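Local coordinates for protein sulfotransferase (Alicyclobacillus acidocaldarius subsp. acidocaldarius, PDB 3RNL) that probably transfers sulfuryl groups as a member of the sulfotransferase family, with a P-loop-type alpha/beta fold, and binds magnesium, at residues Ile114-Pro119 and Val183-Phe188. Sequence-based numbering, arbitrary orientation.
Sequences IMLRNP and VKVILF
I114 and L116 each engage segment 183-188 through both N and O, giving the four-bond ladder of a parallel sheet. I114 N donates to K184 O, and I114 O accepts from I186 N. L116 N reaches I186 O, and L116 O takes F188 N at 2.8 Å, just where strand 183-187 gives way to helix 188-193. Beyond the ladder, R117 and F188 run side by side. With CG anti to the backbone N in both (chi1 178° and 171°), the extended arginine lies over one face of the phenyl ring: CD makes a CH-pi contact, and the guanidinium stacks on the ring with planes 25° apart, CZ lying 4.4 Å from the ring centroid in a cation-pi contact. R117 NH1 is hydrogen-bonded to K18 O. On the face bearing I114, L116 and V185, L116 CD1 meets V185 CG1 (3.7 Å) and I114 CD1 meets V183 CG1 (3.8 Å), beneath helices 167-178 and 273-294. M115 and I186 take the other face, where helix 195-206 covers I186. Strand 183-187 is thus held by backbone bonds as an outermost strand of the parallel sheet, beside strand 111-116, while the stack on F188 and the K18 bond together restrict the R117 guanidinium.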
ATOM      1  N   ILE A 114      -2.861   0.129  -6.689  1.00  8.82           N
ATOM      2  CA  ILE A 114      -2.162   1.040  -5.783  1.00  8.41           C
ATOM      3  C   ILE A 114      -3.194   2.023  -5.284  1.00 12.30           C
ATOM      4  O   ILE A 114      -3.949   2.555  -6.092  1.00 13.25           O
ATOM      5  CB  ILE A 114      -1.103   1.852  -6.560  1.00 12.10           C
ATOM      6  CG1 ILE A 114      -0.034   0.918  -7.134  1.00 12.81           C
ATOM      7  CG2 ILE A 114      -0.475   2.941  -5.661  1.00 14.48           C
ATOM      8  CD1 ILE A 114       0.935   1.605  -8.106  1.00 13.29           C
HETATM    9  N   MSE A 115      -3.250   2.265  -3.970  1.00  9.02           N
HETATM   10  CA  MSE A 115      -4.146   3.314  -3.460  1.00  8.44           C
HETATM   11  C   MSE A 115      -3.302   4.373  -2.766  1.00 13.55           C
HETATM   12  O   MSE A 115      -2.441   4.046  -1.950  1.00 14.79           O
HETATM   13  CB  MSE A 115      -5.206   2.764  -2.499  1.00 16.84           C
HETATM   14  CG  MSE A 115      -6.154   3.862  -1.988  1.00 13.38           C
HETATM   15 SE   MSE A 115      -7.916   3.193  -1.482  0.61 36.27          SE
HETATM   16  CE  MSE A 115      -7.440   1.372  -1.079  1.00 28.98           C
ATOM     17  N   LEU A 116      -3.533   5.638  -3.108  1.00 12.22           N
ATOM     18  CA  LEU A 116      -2.733   6.730  -2.563  1.00  8.26           C
ATOM     19  C   LEU A 116      -3.612   7.715  -1.837  1.00 11.11           C
ATOM     20  O   LEU A 116      -4.734   7.981  -2.237  1.00 14.45           O
ATOM     21  CB  LEU A 116      -1.992   7.470  -3.687  1.00 11.66           C
ATOM     22  CG  LEU A 116      -1.124   6.608  -4.607  1.00 11.18           C
ATOM     23  CD1 LEU A 116      -0.543   7.462  -5.748  1.00 12.06           C
ATOM     24  CD2 LEU A 116       0.010   5.941  -3.824  1.00 13.02           C
ATOM     25  N   ARG A 117      -3.058   8.295  -0.787  1.00 13.19           N
ATOM     26  CA  ARG A 117      -3.772   9.270   0.003  1.00 14.09           C
ATOM     27  C   ARG A 117      -2.873  10.491   0.149  1.00 11.50           C
ATOM     28  O   ARG A 117      -1.658  10.354   0.102  1.00 12.49           O
ATOM     29  CB  ARG A 117      -3.997   8.652   1.370  1.00 19.72           C
ATOM     30  CG  ARG A 117      -4.684   9.522   2.332  1.00 24.11           C
ATOM     31  CD  ARG A 117      -4.844   8.761   3.594  1.00 20.09           C
ATOM     32  NE  ARG A 117      -5.708   9.464   4.519  1.00 20.69           N
ATOM     33  CZ  ARG A 117      -6.017   8.989   5.713  1.00 25.53           C
ATOM     34  NH1 ARG A 117      -5.530   7.813   6.106  1.00 22.92           N
ATOM     35  NH2 ARG A 117      -6.818   9.681   6.495  1.00 22.20           N
ATOM     36  N   ASN A 118      -3.448  11.667   0.394  1.00 12.46           N
ATOM     37  CA  ASN A 118      -2.617  12.858   0.593  1.00 13.43           C
ATOM     38  C   ASN A 118      -1.540  12.463   1.607  1.00 11.17           C
ATOM     39  O   ASN A 118      -1.850  12.010   2.711  1.00 11.01           O
ATOM     40  CB  ASN A 118      -3.500  13.965   1.176  1.00 16.52           C
ATOM     41  CG  ASN A 118      -2.737  15.231   1.544  1.00 17.19           C
ATOM     42  OD1 ASN A 118      -1.511  15.240   1.661  1.00 18.04           O
ATOM     43  ND2 ASN A 118      -3.485  16.323   1.733  1.00 15.59           N
ATOM     44  N   PRO A 119      -0.258  12.612   1.230  1.00 10.89           N
ATOM     45  CA  PRO A 119       0.806  12.060   2.084  1.00  9.86           C
ATOM     46  C   PRO A 119       0.929  12.773   3.432  1.00 12.86           C
ATOM     47  O   PRO A 119       1.529  12.221   4.352  1.00 12.47           O
ATOM     48  CB  PRO A 119       2.084  12.280   1.254  1.00  9.52           C
ATOM     49  CG  PRO A 119       1.720  13.362   0.251  1.00 15.64           C
ATOM     50  CD  PRO A 119       0.261  13.096  -0.061  1.00 12.58           C
ATOM     51  N   VAL A 183      -1.444  -1.566 -14.420  1.00  8.71           N
ATOM     52  CA  VAL A 183      -1.434  -0.850 -13.144  1.00  9.91           C
ATOM     53  C   VAL A 183      -2.651   0.067 -13.044  1.00 10.79           C
ATOM     54  O   VAL A 183      -3.003   0.746 -14.010  1.00 15.06           O
ATOM     55  CB  VAL A 183      -0.172   0.026 -13.030  1.00 11.24           C
ATOM     56  CG1 VAL A 183      -0.172   0.786 -11.676  1.00  8.73           C
ATOM     57  CG2 VAL A 183       1.078  -0.840 -13.175  1.00 10.82           C
ATOM     58  N   LYS A 184      -3.301   0.078 -11.883  1.00  9.61           N
ATOM     59  CA  LYS A 184      -4.405   1.005 -11.652  1.00 10.46           C
ATOM     60  C   LYS A 184      -4.149   1.733 -10.351  1.00  8.90           C
ATOM     61  O   LYS A 184      -3.891   1.100  -9.329  1.00 10.13           O
ATOM     62  CB  LYS A 184      -5.738   0.257 -11.576  1.00 10.47           C
ATOM     63  CG  LYS A 184      -6.930   1.182 -11.297  1.00 13.43           C
ATOM     64  CD  LYS A 184      -8.237   0.414 -11.347  1.00 20.57           C
ATOM     65  CE  LYS A 184      -9.430   1.305 -10.997  1.00 29.39           C
ATOM     66  NZ  LYS A 184      -9.659   2.321 -12.066  1.00 32.83           N
ATOM     67  N   VAL A 185      -4.201   3.063 -10.399  1.00 10.29           N
ATOM     68  CA  VAL A 185      -3.957   3.870  -9.199  1.00 10.55           C
ATOM     69  C   VAL A 185      -5.280   4.459  -8.760  1.00 15.07           C
ATOM     70  O   VAL A 185      -5.987   5.040  -9.577  1.00 15.59           O
ATOM     71  CB  VAL A 185      -2.982   5.014  -9.518  1.00 13.38           C
ATOM     72  CG1 VAL A 185      -2.802   5.941  -8.292  1.00 16.73           C
ATOM     73  CG2 VAL A 185      -1.651   4.445  -9.975  1.00 14.77           C
ATOM     74  N   ILE A 186      -5.617   4.292  -7.485  1.00 11.94           N
ATOM     75  CA  ILE A 186      -6.870   4.803  -6.927  1.00 14.82           C
ATOM     76  C   ILE A 186      -6.543   5.833  -5.869  1.00 14.83           C
ATOM     77  O   ILE A 186      -5.566   5.681  -5.145  1.00 13.87           O
ATOM     78  CB  ILE A 186      -7.635   3.686  -6.209  1.00 22.02           C
ATOM     79  CG1 ILE A 186      -7.941   2.538  -7.162  1.00 25.64           C
ATOM     80  CG2 ILE A 186      -8.932   4.210  -5.603  1.00 25.29           C
ATOM     81  CD1 ILE A 186      -8.309   1.279  -6.406  1.00 25.66           C
ATOM     82  N   LEU A 187      -7.343   6.893  -5.792  1.00 13.92           N
ATOM     83  CA  LEU A 187      -7.168   7.880  -4.721  1.00 17.38           C
ATOM     84  C   LEU A 187      -8.081   7.576  -3.536  1.00 19.16           C
ATOM     85  O   LEU A 187      -9.265   7.284  -3.694  1.00 18.30           O
ATOM     86  CB  LEU A 187      -7.444   9.295  -5.230  1.00 19.23           C
ATOM     87  CG  LEU A 187      -6.611   9.711  -6.438  1.00 21.35           C
ATOM     88  CD1 LEU A 187      -6.914  11.161  -6.812  1.00 27.92           C
ATOM     89  CD2 LEU A 187      -5.106   9.510  -6.158  1.00 21.49           C
ATOM     90  N   PHE A 188      -7.519   7.654  -2.339  1.00 17.26           N
ATOM     91  CA  PHE A 188      -8.265   7.356  -1.124  1.00 16.05           C
ATOM     92  C   PHE A 188      -9.539   8.200  -1.019  1.00 18.59           C
ATOM     93  O   PHE A 188     -10.604   7.724  -0.604  1.00 20.89           O
ATOM     94  CB  PHE A 188      -7.362   7.612   0.083  1.00 19.16           C
ATOM     95  CG  PHE A 188      -8.078   7.555   1.391  1.00 20.54           C
ATOM     96  CD1 PHE A 188      -8.358   6.337   1.986  1.00 32.84           C
ATOM     97  CD2 PHE A 188      -8.490   8.714   2.015  1.00 20.08           C
ATOM     98  CE1 PHE A 188      -9.029   6.283   3.196  1.00 40.04           C
ATOM     99  CE2 PHE A 188      -9.160   8.670   3.227  1.00 30.61           C
ATOM    100  CZ  PHE A 188      -9.429   7.452   3.815  1.00 39.86           C
TER